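Local coordinates for protein Plm1 (PDB 4HXY) that probably uses bound NADPH to reduce a beta-keto group of the growing chain, as the ketoreductase domain of the first module of phoslactomycin biosynthesis, at residues G194-L199 against I216-R221; T272-A277 against V318-I323. One frame throughout, in Å; residues are numbered along the deposited sequence.

Both contacts lie in the same ketoreductase Rossmann fold, their centres 11 Å apart, with one NADPH bound against both. Contact 1 sets the glycine-rich turn leading into helix 198-210 on the end of strand 215-220; it is buried but runs out to the surface at Arg221. Backbone amides and a pair of bonded hydroxyls build it, while Arg221 and the amides of Gly198 and Leu199 bind the phosphates. Contact 2, deeper in the chain, joins strands 270-275 and 316-322 by parallel sheet bonds with mainly apolar side chains on both faces, and reaches the riboses, nicotinamide and adenine. The two meet where Leu199 CD2 packs 3.8 Å from Phe320 CD2, and Ala277 CB approaches Gly194 N.

Contact 1 of 2, residues G194-L199 against I216-R221; sequences GGTGGL and ILLLSR. With NDP (NADPH dihydro-nicotinamide-adenine-dinucleotide phosphate), chain C.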
# COMPACT_ATOMS: atom_id res chain seq x y z
N GLY A 194 -3.32 0.20 -17.03
CA GLY A 194 -2.18 -0.66 -17.26
C GLY A 194 -2.53 -1.91 -18.07
O GLY A 194 -1.88 -2.93 -17.95
N GLY A 195 -3.57 -1.81 -18.89
CA GLY A 195 -4.20 -2.97 -19.53
C GLY A 195 -3.34 -3.64 -20.60
O GLY A 195 -3.54 -4.80 -20.89
N THR A 196 -2.36 -2.91 -21.14
CA THR A 196 -1.43 -3.48 -22.13
C THR A 196 -0.15 -4.00 -21.47
O THR A 196 0.72 -4.56 -22.14
CB THR A 196 -1.06 -2.45 -23.19
OG1 THR A 196 -0.64 -1.24 -22.55
CG2 THR A 196 -2.26 -2.14 -24.12
N GLY A 197 -0.04 -3.81 -20.16
CA GLY A 197 1.03 -4.39 -19.35
C GLY A 197 0.86 -5.87 -19.09
O GLY A 197 -0.07 -6.51 -19.61
N GLY A 198 1.75 -6.42 -18.28
CA GLY A 198 1.79 -7.85 -18.04
C GLY A 198 0.54 -8.35 -17.34
O GLY A 198 -0.21 -9.15 -17.88
N LEU A 199 0.31 -7.84 -16.13
CA LEU A 199 -0.82 -8.31 -15.33
C LEU A 199 -2.13 -7.86 -15.95
O LEU A 199 -3.10 -8.65 -15.99
CB LEU A 199 -0.71 -7.88 -13.88
CG LEU A 199 0.07 -8.82 -12.96
CD1 LEU A 199 1.46 -9.19 -13.49
CD2 LEU A 199 0.14 -8.24 -11.55
N ILE A 216 -14.21 -4.31 -23.51
CA ILE A 216 -12.99 -4.33 -22.70
C ILE A 216 -12.08 -3.22 -23.19
O ILE A 216 -11.72 -3.18 -24.37
CB ILE A 216 -12.30 -5.70 -22.77
CG1 ILE A 216 -13.24 -6.78 -22.25
CG2 ILE A 216 -11.00 -5.70 -21.96
CD1 ILE A 216 -12.79 -8.19 -22.56
N LEU A 217 -11.76 -2.29 -22.31
CA LEU A 217 -10.91 -1.15 -22.64
C LEU A 217 -9.59 -1.27 -21.87
O LEU A 217 -9.58 -1.36 -20.63
CB LEU A 217 -11.59 0.16 -22.28
CG LEU A 217 -12.86 0.57 -23.04
CD1 LEU A 217 -13.08 2.05 -22.84
CD2 LEU A 217 -12.76 0.27 -24.52
N LEU A 218 -8.49 -1.28 -22.63
CA LEU A 218 -7.15 -1.40 -22.07
C LEU A 218 -6.54 -0.01 -22.11
O LEU A 218 -6.38 0.58 -23.19
CB LEU A 218 -6.30 -2.36 -22.87
CG LEU A 218 -6.83 -3.77 -23.12
CD1 LEU A 218 -5.79 -4.52 -23.90
CD2 LEU A 218 -7.21 -4.52 -21.83
N LEU A 219 -6.25 0.55 -20.95
CA LEU A 219 -5.77 1.93 -20.86
C LEU A 219 -4.31 1.97 -20.40
O LEU A 219 -3.94 1.35 -19.41
CB LEU A 219 -6.64 2.72 -19.87
CG LEU A 219 -6.36 4.21 -19.68
CD1 LEU A 219 -7.62 4.96 -19.29
CD2 LEU A 219 -5.28 4.40 -18.61
N SER A 220 -3.50 2.73 -21.13
CA SER A 220 -2.07 2.91 -20.78
C SER A 220 -1.61 4.12 -21.55
O SER A 220 -2.33 4.60 -22.42
CB SER A 220 -1.26 1.68 -21.12
OG SER A 220 -1.17 1.47 -22.53
N ARG A 221 -0.45 4.67 -21.22
CA ARG A 221 0.03 5.84 -21.97
C ARG A 221 0.33 5.47 -23.42
O ARG A 221 0.15 6.30 -24.32
CB ARG A 221 1.25 6.45 -21.32
CG ARG A 221 0.94 7.09 -19.98
CD ARG A 221 2.17 7.29 -19.12
NE ARG A 221 2.92 6.07 -18.89
CZ ARG A 221 4.04 6.02 -18.18
NH1 ARG A 221 4.52 7.13 -17.62
NH2 ARG A 221 4.69 4.88 -18.03
PA NDP C . 3.83 -3.55 -16.23
O1A NDP C . 3.92 -4.63 -17.25
O2A NDP C . 4.91 -2.51 -16.19
O5B NDP C . 2.42 -2.81 -16.37
C5B NDP C . 2.25 -1.51 -15.84
C4B NDP C . 1.31 -0.76 -16.74
O4B NDP C . 1.06 0.53 -16.22
C3B NDP C . 1.87 -0.54 -18.12
O3B NDP C . 0.86 -0.93 -19.07
C2B NDP C . 2.14 0.95 -18.21
O2B NDP C . 1.97 1.27 -19.58
C1B NDP C . 1.05 1.47 -17.27
N9A NDP C . 1.22 2.83 -16.77
C8A NDP C . 2.27 3.34 -16.04
N7A NDP C . 2.03 4.65 -15.80
C5A NDP C . 0.81 4.97 -16.35
C6A NDP C . 0.06 6.14 -16.40
N6A NDP C . 0.43 7.29 -15.86
N1A NDP C . -1.15 6.10 -17.07
C2A NDP C . -1.62 4.93 -17.64
N3A NDP C . -0.88 3.77 -17.60
C4A NDP C . 0.31 3.81 -16.95
O3 NDP C . 3.76 -4.17 -14.74
PN NDP C . 2.93 -5.42 -14.24
O1N NDP C . 3.91 -6.35 -13.63
O2N NDP C . 1.97 -5.95 -15.23
O5D NDP C . 2.17 -4.85 -12.96
C5D NDP C . 0.94 -4.17 -13.07
C4D NDP C . 0.47 -3.81 -11.67
O4D NDP C . 0.54 -4.94 -10.81
C3D NDP C . 1.34 -2.74 -11.04
O3D NDP C . 0.52 -1.77 -10.47
C2D NDP C . 2.11 -3.46 -9.95
O2D NDP C . 2.45 -2.62 -8.87
C1D NDP C . 1.18 -4.60 -9.59
N1N NDP C . 1.91 -5.77 -9.09
C2N NDP C . 2.66 -6.54 -9.93
C3N NDP C . 3.49 -7.56 -9.46
C7N NDP C . 4.25 -8.43 -10.38
O7N NDP C . 4.85 -9.53 -9.81
N7N NDP C . 4.42 -8.22 -11.68
C4N NDP C . 3.29 -8.02 -8.05
C5N NDP C . 2.44 -7.13 -7.22
C6N NDP C . 1.77 -6.06 -7.77
P2B NDP C . 2.46 2.65 -20.22
O1X NDP C . 2.24 2.47 -21.71
O2X NDP C . 3.94 2.90 -19.90
O3X NDP C . 1.70 3.78 -19.67
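The carbonyl oxygen of Leu219 receives two successive amides of the glycine turn. Gly195 N donates to Leu219 O over 3.2 Å, coming from above the carbonyl plane, while the bond from Gly194 N, though short, is bent and weak. Leu218 brings CD1 and CD2 up to Gly195 O, each at 3.8 Å. Within the same turn, Thr196 OG1 and Ser220 OG share a hydrogen bond of 2.8 Å. Each hydroxyl stands between its own backbone N and carbonyl carbon (chi1 50° and 68°), which turns the two oxygens to each other, and Ser220 OG also bonds Gly223 N.

The cofactor lies across both segments. Leu199 N, in the first turn of helix 198-210, points almost straight (177°) at NDP O2N over 2.7 Å, and Gly198 N holds O1A of the other diphosphate phosphate. Arg221 grips the 2'-phosphate three times: its backbone N and NE both reach O3X, the latter at 2.7 Å, and NH2 takes O2X. A bend at chi3 lays the guanidinium flat against the adenine, with NDP N7A 3.3 Å above its plane. This is the glycine-rich, NADP-binding beta-alpha-beta unit of a short-chain dehydrogenase/reductase Rossmann fold, with the arginine binding the 2'-phosphate, consistent with use of NADPH.

Contact 2 of 2, residues T272-A277 against V318-I323; sequences TVVHAA and VLFSSI. With NDP (NADPH dihydro-nicotinamide-adenine-dinucleotide phosphate), chain C.
Phe320 leaves its strand toward segment 272-277, and its CB sits 3.6 Å from His275 O, the carbonyl that also accepts a hydrogen bond from Phe320 N. With CG anti to its own carbonyl carbon (chi1 -87°), the ring is carried over the end of the neighbouring strand. Its atoms then meet different things: CD2 lies 4.3 Å from Ala276 CB and close to NDP O4D, the ribose oxygen lying near the ring plane, at its edge, whereas CE1 touches Val274 CG1 at 3.9 Å. Trp361 adds an edge-to-face contact from strand 357-361.

The two strands run parallel, 9° apart. Val318 N donates to Val273 O, and His275 N reaches Val318 O over 2.8 Å, nearly in line with the C=O. Val274 and Val318 stand side by side on one face of the sheet, CG2 of the former 4.2 Å from CB of the latter. On the other face Leu319 CD2 approaches His275 CB to 3.7 Å. The imidazole beyond is held at both nitrogens, ND1 by Thr193 OG1 and NE2 by Lys300 O, which fixes its rotation, against helix 290-310 and Leu342.

Just past strand 270-275, Ala276 O accepts a hydrogen bond from NDP O3D at 3.1 Å, and Ser321 O comes 3.0 Å from C6N of the nicotinamide. Parallel strands whose C-terminal ends hold the nicotinamide riboside are characteristic of the Rossmann fold of short-chain dehydrogenases/reductases.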
# COMPACT_ATOMS: atom_id res chain seq x y z
N THR A 272 -16.88 -1.70 -14.39
CA THR A 272 -15.81 -2.34 -13.61
C THR A 272 -14.50 -1.64 -13.93
O THR A 272 -14.23 -1.31 -15.09
CB THR A 272 -15.69 -3.85 -13.90
OG1 THR A 272 -16.82 -4.54 -13.36
CG2 THR A 272 -14.40 -4.46 -13.31
N VAL A 273 -13.72 -1.40 -12.88
CA VAL A 273 -12.36 -0.92 -13.03
C VAL A 273 -11.40 -1.93 -12.42
O VAL A 273 -11.60 -2.36 -11.29
CB VAL A 273 -12.16 0.40 -12.32
CG1 VAL A 273 -10.67 0.75 -12.29
CG2 VAL A 273 -12.96 1.50 -13.01
N VAL A 274 -10.36 -2.28 -13.16
CA VAL A 274 -9.22 -3.00 -12.60
C VAL A 274 -8.03 -2.07 -12.79
O VAL A 274 -7.69 -1.71 -13.91
CB VAL A 274 -8.95 -4.33 -13.30
CG1 VAL A 274 -7.70 -4.99 -12.67
CG2 VAL A 274 -10.16 -5.23 -13.18
N HIS A 275 -7.44 -1.63 -11.68
CA HIS A 275 -6.38 -0.62 -11.74
C HIS A 275 -5.03 -1.29 -11.58
O HIS A 275 -4.61 -1.58 -10.46
CB HIS A 275 -6.62 0.42 -10.65
CG HIS A 275 -5.61 1.53 -10.59
ND1 HIS A 275 -5.26 2.29 -11.69
CD2 HIS A 275 -4.95 2.06 -9.53
CE1 HIS A 275 -4.39 3.21 -11.31
NE2 HIS A 275 -4.21 3.12 -10.00
N ALA A 276 -4.35 -1.51 -12.70
CA ALA A 276 -3.02 -2.11 -12.72
C ALA A 276 -1.94 -1.15 -13.21
O ALA A 276 -0.77 -1.54 -13.33
CB ALA A 276 -3.02 -3.37 -13.53
N ALA A 277 -2.28 0.11 -13.46
CA ALA A 277 -1.28 1.12 -13.81
C ALA A 277 -0.33 1.36 -12.64
O ALA A 277 -0.74 1.49 -11.49
CB ALA A 277 -1.94 2.44 -14.21
N VAL A 318 -11.28 -2.65 -8.48
CA VAL A 318 -10.27 -3.64 -8.12
C VAL A 318 -8.90 -3.00 -8.24
O VAL A 318 -8.49 -2.58 -9.32
CB VAL A 318 -10.34 -4.89 -9.01
CG1 VAL A 318 -9.33 -5.96 -8.56
CG2 VAL A 318 -11.77 -5.47 -8.98
N LEU A 319 -8.21 -2.92 -7.12
CA LEU A 319 -6.86 -2.32 -7.09
C LEU A 319 -5.77 -3.40 -6.98
O LEU A 319 -5.85 -4.28 -6.14
CB LEU A 319 -6.77 -1.34 -5.91
CG LEU A 319 -7.84 -0.25 -5.91
CD1 LEU A 319 -7.72 0.64 -4.66
CD2 LEU A 319 -7.79 0.60 -7.15
N PHE A 320 -4.77 -3.34 -7.86
CA PHE A 320 -3.64 -4.25 -7.79
C PHE A 320 -2.54 -3.62 -6.95
O PHE A 320 -1.80 -2.73 -7.39
CB PHE A 320 -3.14 -4.59 -9.18
CG PHE A 320 -3.84 -5.76 -9.81
CD1 PHE A 320 -5.15 -6.08 -9.51
CD2 PHE A 320 -3.15 -6.58 -10.69
CE1 PHE A 320 -5.78 -7.20 -10.08
CE2 PHE A 320 -3.75 -7.70 -11.25
CZ PHE A 320 -5.07 -8.00 -10.97
N SER A 321 -2.47 -4.08 -5.70
CA SER A 321 -1.48 -3.65 -4.77
C SER A 321 -0.35 -4.69 -4.69
O SER A 321 -0.25 -5.57 -5.54
CB SER A 321 -2.15 -3.39 -3.41
OG SER A 321 -1.24 -2.85 -2.48
N SER A 322 0.49 -4.60 -3.67
CA SER A 322 1.70 -5.41 -3.56
C SER A 322 2.03 -5.69 -2.11
O SER A 322 1.75 -4.85 -1.24
CB SER A 322 2.90 -4.68 -4.16
OG SER A 322 4.10 -5.41 -3.94
N ILE A 323 2.65 -6.85 -1.87
CA ILE A 323 3.32 -7.14 -0.57
C ILE A 323 4.26 -6.01 -0.13
O ILE A 323 4.50 -5.81 1.05
CB ILE A 323 4.06 -8.48 -0.60
CG1 ILE A 323 5.01 -8.57 -1.80
CG2 ILE A 323 3.01 -9.61 -0.60
CD1 ILE A 323 5.98 -9.74 -1.76
PA NDP C . 3.83 -3.55 -16.23
O1A NDP C . 3.92 -4.63 -17.25
O2A NDP C . 4.91 -2.51 -16.19
O5B NDP C . 2.42 -2.81 -16.37
C5B NDP C . 2.25 -1.51 -15.84
C4B NDP C . 1.31 -0.76 -16.74
O4B NDP C . 1.06 0.53 -16.22
C3B NDP C . 1.87 -0.54 -18.12
O3B NDP C . 0.86 -0.93 -19.07
C2B NDP C . 2.14 0.95 -18.21
O2B NDP C . 1.97 1.27 -19.58
C1B NDP C . 1.05 1.47 -17.27
N9A NDP C . 1.22 2.83 -16.77
C8A NDP C . 2.27 3.34 -16.04
N7A NDP C . 2.03 4.65 -15.80
C5A NDP C . 0.81 4.97 -16.35
C6A NDP C . 0.06 6.14 -16.40
N6A NDP C . 0.43 7.29 -15.86
N1A NDP C . -1.15 6.10 -17.07
C2A NDP C . -1.62 4.93 -17.64
N3A NDP C . -0.88 3.77 -17.60
C4A NDP C . 0.31 3.81 -16.95
O3 NDP C . 3.76 -4.17 -14.74
PN NDP C . 2.93 -5.42 -14.24
O1N NDP C . 3.91 -6.35 -13.63
O2N NDP C . 1.97 -5.95 -15.23
O5D NDP C . 2.17 -4.85 -12.96
C5D NDP C . 0.94 -4.17 -13.07
C4D NDP C . 0.47 -3.81 -11.67
O4D NDP C . 0.54 -4.94 -10.81
C3D NDP C . 1.34 -2.74 -11.04
O3D NDP C . 0.52 -1.77 -10.47
C2D NDP C . 2.11 -3.46 -9.95
O2D NDP C . 2.45 -2.62 -8.87
C1D NDP C . 1.18 -4.60 -9.59
N1N NDP C . 1.91 -5.77 -9.09
C2N NDP C . 2.66 -6.54 -9.93
C3N NDP C . 3.49 -7.56 -9.46
C7N NDP C . 4.25 -8.43 -10.38
O7N NDP C . 4.85 -9.53 -9.81
N7N NDP C . 4.42 -8.22 -11.68
C4N NDP C . 3.29 -8.02 -8.05
C5N NDP C . 2.44 -7.13 -7.22
C6N NDP C . 1.77 -6.06 -7.77
P2B NDP C . 2.46 2.65 -20.22
O1X NDP C . 2.24 2.47 -21.71
O2X NDP C . 3.94 2.90 -19.90
O3X NDP C . 1.70 3.78 -19.67